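Local structure of proline dipeptidase (Streptococcus pneumoniae, 3PN9) at residues E17-T29 against D96-I108. The protein probably hydrolyses dipeptides that carry proline at the carboxyl end. Sequence-based numbering, arbitrary orientation.
Sequences EKLDVAVVSDPVT and DFKRVAVEFDNLI
Where helix 6-17 ends in a Schellman motif at Lys18, the carbonyls of Glu17 and Lys18 meet the guanidinium of Arg99. Arg99 NH2 reaches Glu17 O at 2.8 Å, in the guanidinium plane and with an N-H...O angle of 160°, whereas NE approaches Lys18 O from above the carbonyl plane. Arginine suits the place: its positive charge probably offsets the helix end's negative pole, it salt-bridges Asp125 and Glu123, and it carries Leu19 CD2 over one guanidinium face. Asp20 OD2 accepts from two successive amides, Arg99 N on the anti lone pair and Lys98 N from above the carboxylate plane, each at 2.9 Å, while Asp20 N donates back to Arg99 O.

From there the strands run parallel, joined by Ala101 N to Val21 O (3.0 Å) and Val23 N to Ala101 O (2.8 Å). Val21, Val23, Val100 and Val102, beta-branched and so suited to strands, line one face, where Leu115 of helix 109-118 covers Val23 and Val102; on the other, Leu19 CD1 packs on small Ala101 at CB, 3.8 Å away.

Glu103 OE1 accepts from Ser25 N and Asp26 N, and OE2 takes Thr29 OG1 on its syn lone pair (2.7 Å), tying down the start of helix 27-34. With chi1 59°, Ser25 OG sits between its own backbone N and carbonyl carbon, donating to Asn106 OD1 at 2.6 Å. The Asp26 carboxylate stacks on the Asn106 amide, planes 19° apart, and Asp26 OD1 caps Val28 N. Such adjacent parallel strands within a helix-flanked, six-stranded mixed sheet are consistent with the creatinase/prolidase N-terminal domain.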
loop_
_atom_site.group_PDB
_atom_site.type_symbol
_atom_site.label_atom_id
_atom_site.label_comp_id
_atom_site.label_asym_id
_atom_site.label_seq_id
_atom_site.Cartn_x
_atom_site.Cartn_y
_atom_site.Cartn_z
ATOM N N GLU A 17 2.490 -3.149 6.791
ATOM C CA GLU A 17 2.587 -3.749 8.130
ATOM C C GLU A 17 2.763 -2.745 9.294
ATOM O O GLU A 17 2.974 -3.194 10.458
ATOM C CB GLU A 17 3.778 -4.642 8.256
ATOM C CG GLU A 17 3.746 -5.736 7.268
ATOM C CD GLU A 17 2.907 -6.934 7.755
ATOM O OE1 GLU A 17 3.182 -7.569 8.796
ATOM O OE2 GLU A 17 1.951 -7.254 7.059
ATOM N N LYS A 18 2.729 -1.465 8.993
ATOM C CA LYS A 18 2.855 -0.390 9.970
ATOM C C LYS A 18 4.215 -0.530 10.709
ATOM O O LYS A 18 4.253 -0.444 11.946
ATOM C CB LYS A 18 1.698 -0.389 10.978
ATOM C CG LYS A 18 0.368 -0.008 10.320
ATOM C CD LYS A 18 -0.705 -0.497 11.292
ATOM C CE LYS A 18 -1.915 0.388 11.143
ATOM N NZ LYS A 18 -2.517 0.035 9.815
ATOM N N LEU A 19 5.298 -0.776 9.957
ATOM C CA LEU A 19 6.613 -0.938 10.549
ATOM C C LEU A 19 7.351 0.366 10.379
ATOM O O LEU A 19 7.275 0.948 9.294
ATOM C CB LEU A 19 7.367 -2.107 9.782
ATOM C CG LEU A 19 6.860 -3.524 10.112
ATOM C CD1 LEU A 19 7.367 -4.586 9.156
ATOM C CD2 LEU A 19 7.336 -3.925 11.573
ATOM N N ASP A 20 8.192 0.749 11.349
ATOM C CA ASP A 20 9.050 1.949 11.176
ATOM C C ASP A 20 10.402 1.583 10.491
ATOM O O ASP A 20 10.991 2.439 9.787
ATOM C CB ASP A 20 9.300 2.559 12.580
ATOM C CG ASP A 20 7.986 2.904 13.240
ATOM O OD1 ASP A 20 7.342 3.758 12.646
ATOM O OD2 ASP A 20 7.516 2.238 14.178
ATOM N N VAL A 21 10.872 0.320 10.653
ATOM C CA VAL A 21 12.089 -0.016 10.011
ATOM C C VAL A 21 12.235 -1.535 9.933
ATOM O O VAL A 21 11.697 -2.311 10.727
ATOM C CB VAL A 21 13.320 0.633 10.845
ATOM C CG1 VAL A 21 13.301 0.043 12.245
ATOM C CG2 VAL A 21 14.697 0.279 10.224
ATOM N N ALA A 22 12.953 -1.954 8.916
ATOM C CA ALA A 22 13.346 -3.389 8.845
ATOM C C ALA A 22 14.876 -3.453 9.004
ATOM O O ALA A 22 15.610 -2.785 8.270
ATOM C CB ALA A 22 13.005 -3.976 7.450
ATOM N N VAL A 23 15.325 -4.407 9.794
ATOM C CA VAL A 23 16.705 -4.519 10.088
ATOM C C VAL A 23 17.142 -5.859 9.492
ATOM O O VAL A 23 16.783 -6.935 9.983
ATOM C CB VAL A 23 17.012 -4.558 11.655
ATOM C CG1 VAL A 23 18.563 -4.628 11.845
ATOM C CG2 VAL A 23 16.370 -3.301 12.321
ATOM N N VAL A 24 18.047 -5.778 8.531
ATOM C CA VAL A 24 18.543 -6.958 7.871
ATOM C C VAL A 24 19.936 -7.223 8.408
ATOM O O VAL A 24 20.825 -6.324 8.312
ATOM C CB VAL A 24 18.652 -6.695 6.328
ATOM C CG1 VAL A 24 19.010 -7.965 5.597
ATOM C CG2 VAL A 24 17.220 -6.229 5.813
ATOM N N SER A 25 20.135 -8.404 8.963
ATOM C CA SER A 25 21.357 -8.737 9.699
ATOM C C SER A 25 22.089 -9.841 8.958
ATOM O O SER A 25 23.270 -10.129 9.195
ATOM C CB SER A 25 20.978 -9.184 11.107
ATOM O OG SER A 25 20.087 -10.348 11.095
ATOM N N ASP A 26 21.404 -10.541 8.052
ATOM C CA ASP A 26 22.057 -11.773 7.417
ATOM C C ASP A 26 22.860 -11.275 6.189
ATOM O O ASP A 26 22.280 -10.597 5.315
ATOM C CB ASP A 26 20.873 -12.757 6.965
ATOM C CG ASP A 26 21.436 -14.090 6.388
ATOM O OD1 ASP A 26 22.625 -14.121 5.944
ATOM O OD2 ASP A 26 20.706 -15.092 6.476
ATOM N N PRO A 27 24.208 -11.470 6.124
ATOM C CA PRO A 27 24.989 -10.964 5.016
ATOM C C PRO A 27 24.445 -11.479 3.646
ATOM O O PRO A 27 24.508 -10.787 2.628
ATOM C CB PRO A 27 26.362 -11.655 5.234
ATOM C CG PRO A 27 26.438 -11.621 6.862
ATOM C CD PRO A 27 25.046 -12.177 7.132
ATOM N N VAL A 28 23.915 -12.684 3.674
ATOM C CA VAL A 28 23.263 -13.252 2.451
ATOM C C VAL A 28 22.055 -12.433 2.055
ATOM O O VAL A 28 21.896 -12.086 0.878
ATOM C CB VAL A 28 22.958 -14.758 2.615
ATOM C CG1 VAL A 28 22.069 -15.280 1.404
ATOM C CG2 VAL A 28 24.276 -15.599 2.667
ATOM N N THR A 29 21.217 -12.020 2.999
ATOM C CA THR A 29 20.077 -11.212 2.635
ATOM C C THR A 29 20.513 -9.826 2.216
ATOM O O THR A 29 19.947 -9.197 1.269
ATOM C CB THR A 29 19.070 -11.083 3.826
ATOM O OG1 THR A 29 18.811 -12.371 4.361
ATOM C CG2 THR A 29 17.787 -10.377 3.376
ATOM N N ASP A 96 10.556 7.898 16.682
ATOM C CA ASP A 96 10.024 7.016 17.694
ATOM C C ASP A 96 9.835 5.654 16.983
ATOM O O ASP A 96 8.914 5.508 16.151
ATOM C CB ASP A 96 8.659 7.575 18.103
ATOM C CG ASP A 96 8.042 6.772 19.203
ATOM O OD1 ASP A 96 8.761 5.874 19.710
ATOM O OD2 ASP A 96 6.842 6.998 19.538
ATOM N N PHE A 97 10.740 4.695 17.208
ATOM C CA PHE A 97 10.599 3.391 16.531
ATOM C C PHE A 97 9.652 2.528 17.329
ATOM O O PHE A 97 10.060 1.948 18.315
ATOM C CB PHE A 97 11.976 2.754 16.305
ATOM C CG PHE A 97 12.865 3.567 15.362
ATOM C CD1 PHE A 97 12.774 3.378 13.991
ATOM C CD2 PHE A 97 13.843 4.467 15.858
ATOM C CE1 PHE A 97 13.570 4.103 13.080
ATOM C CE2 PHE A 97 14.650 5.178 14.987
ATOM C CZ PHE A 97 14.522 5.022 13.555
ATOM N N LYS A 98 8.384 2.425 16.950
ATOM C CA LYS A 98 7.490 1.553 17.720
ATOM C C LYS A 98 7.469 0.141 17.249
ATOM O O LYS A 98 7.149 -0.787 18.028
ATOM C CB LYS A 98 6.077 2.064 17.547
ATOM C CG LYS A 98 5.983 3.452 18.164
ATOM C CD LYS A 98 4.482 3.883 18.136
ATOM C CE LYS A 98 4.327 4.978 17.156
ATOM N NZ LYS A 98 3.483 5.982 17.914
ATOM N N ARG A 99 7.768 -0.064 15.946
ATOM C CA ARG A 99 7.645 -1.438 15.395
ATOM C C ARG A 99 8.797 -1.669 14.482
ATOM O O ARG A 99 9.028 -0.873 13.520
ATOM C CB ARG A 99 6.272 -1.593 14.664
ATOM C CG ARG A 99 5.040 -1.517 15.676
ATOM C CD ARG A 99 3.594 -1.706 15.077
ATOM N NE ARG A 99 3.645 -2.548 13.879
ATOM C CZ ARG A 99 3.883 -3.863 13.873
ATOM N NH1 ARG A 99 4.024 -4.533 15.026
ATOM N NH2 ARG A 99 3.942 -4.533 12.714
ATOM N N VAL A 100 9.487 -2.753 14.721
ATOM C CA VAL A 100 10.723 -3.024 13.988
ATOM C C VAL A 100 10.587 -4.473 13.482
ATOM O O VAL A 100 10.111 -5.315 14.218
ATOM C CB VAL A 100 11.912 -2.927 15.038
ATOM C CG1 VAL A 100 13.277 -3.441 14.478
ATOM C CG2 VAL A 100 12.040 -1.375 15.490
ATOM N N ALA A 101 11.107 -4.796 12.298
ATOM C CA ALA A 101 11.151 -6.173 11.856
ATOM C C ALA A 101 12.594 -6.601 11.795
ATOM O O ALA A 101 13.415 -5.869 11.278
ATOM C CB ALA A 101 10.492 -6.309 10.343
ATOM N N VAL A 102 12.845 -7.840 12.202
ATOM C CA VAL A 102 14.172 -8.421 12.116
ATOM C C VAL A 102 14.104 -9.867 11.659
ATOM O O VAL A 102 13.033 -10.485 11.661
ATOM C CB VAL A 102 14.830 -8.441 13.567
ATOM C CG1 VAL A 102 15.096 -6.967 14.073
ATOM C CG2 VAL A 102 13.956 -9.301 14.549
ATOM N N GLU A 103 15.227 -10.417 11.202
ATOM C CA GLU A 103 15.158 -11.775 10.672
ATOM C C GLU A 103 15.277 -12.801 11.765
ATOM O O GLU A 103 16.416 -13.089 12.213
ATOM C CB GLU A 103 16.281 -12.067 9.673
ATOM C CG GLU A 103 16.250 -10.998 8.474
ATOM C CD GLU A 103 17.471 -11.131 7.569
ATOM O OE1 GLU A 103 18.551 -10.516 7.797
ATOM O OE2 GLU A 103 17.419 -11.937 6.597
ATOM N N PHE A 104 14.150 -13.435 12.119
ATOM C CA PHE A 104 14.169 -14.397 13.257
ATOM C C PHE A 104 15.064 -15.572 12.942
ATOM O O PHE A 104 15.673 -16.158 13.866
ATOM C CB PHE A 104 12.767 -14.943 13.576
ATOM C CG PHE A 104 11.889 -14.027 14.397
ATOM C CD1 PHE A 104 12.122 -12.645 14.442
ATOM C CD2 PHE A 104 10.743 -14.556 15.008
ATOM C CE1 PHE A 104 11.253 -11.777 15.107
ATOM C CE2 PHE A 104 9.899 -13.703 15.720
ATOM C CZ PHE A 104 10.169 -12.302 15.817
ATOM N N ASP A 105 15.219 -15.953 11.667
ATOM C CA ASP A 105 16.067 -17.119 11.372
ATOM C C ASP A 105 17.556 -16.804 11.334
ATOM O O ASP A 105 18.336 -17.706 11.175
ATOM C CB ASP A 105 15.737 -17.744 9.978
ATOM C CG ASP A 105 14.425 -18.540 10.016
ATOM O OD1 ASP A 105 13.810 -18.686 11.116
ATOM O OD2 ASP A 105 14.090 -19.066 8.941
ATOM N N ASN A 106 17.932 -15.542 11.426
ATOM C CA ASN A 106 19.359 -15.220 11.419
ATOM C C ASN A 106 19.829 -14.492 12.714
ATOM O O ASN A 106 21.001 -14.683 13.069
ATOM C CB ASN A 106 19.681 -14.252 10.249
ATOM C CG ASN A 106 21.120 -13.733 10.331
ATOM O OD1 ASN A 106 21.350 -12.633 10.828
ATOM N ND2 ASN A 106 22.071 -14.531 9.877
ATOM N N LEU A 107 19.005 -13.624 13.344
ATOM C CA LEU A 107 19.518 -12.647 14.312
ATOM C C LEU A 107 19.876 -13.461 15.624
ATOM O O LEU A 107 18.997 -14.039 16.239
ATOM C CB LEU A 107 18.443 -11.607 14.617
ATOM C CG LEU A 107 18.879 -10.414 15.534
ATOM C CD1 LEU A 107 19.936 -9.629 14.615
ATOM C CD2 LEU A 107 17.636 -9.606 15.912
ATOM N N ILE A 108 21.126 -13.465 16.060
ATOM C CA ILE A 108 21.492 -14.065 17.315
ATOM C C ILE A 108 21.153 -13.202 18.538
ATOM O O ILE A 108 20.913 -11.956 18.452
ATOM C CB ILE A 108 22.960 -14.451 17.399
ATOM C CG1 ILE A 108 23.847 -13.196 17.105
ATOM C CG2 ILE A 108 23.203 -15.514 16.360
ATOM C CD1 ILE A 108 25.424 -13.447 17.223
HETATM O O HOH W 1 17.564 -8.983 11.458
HETATM O O HOH W 2 21.391 -17.056 8.706
#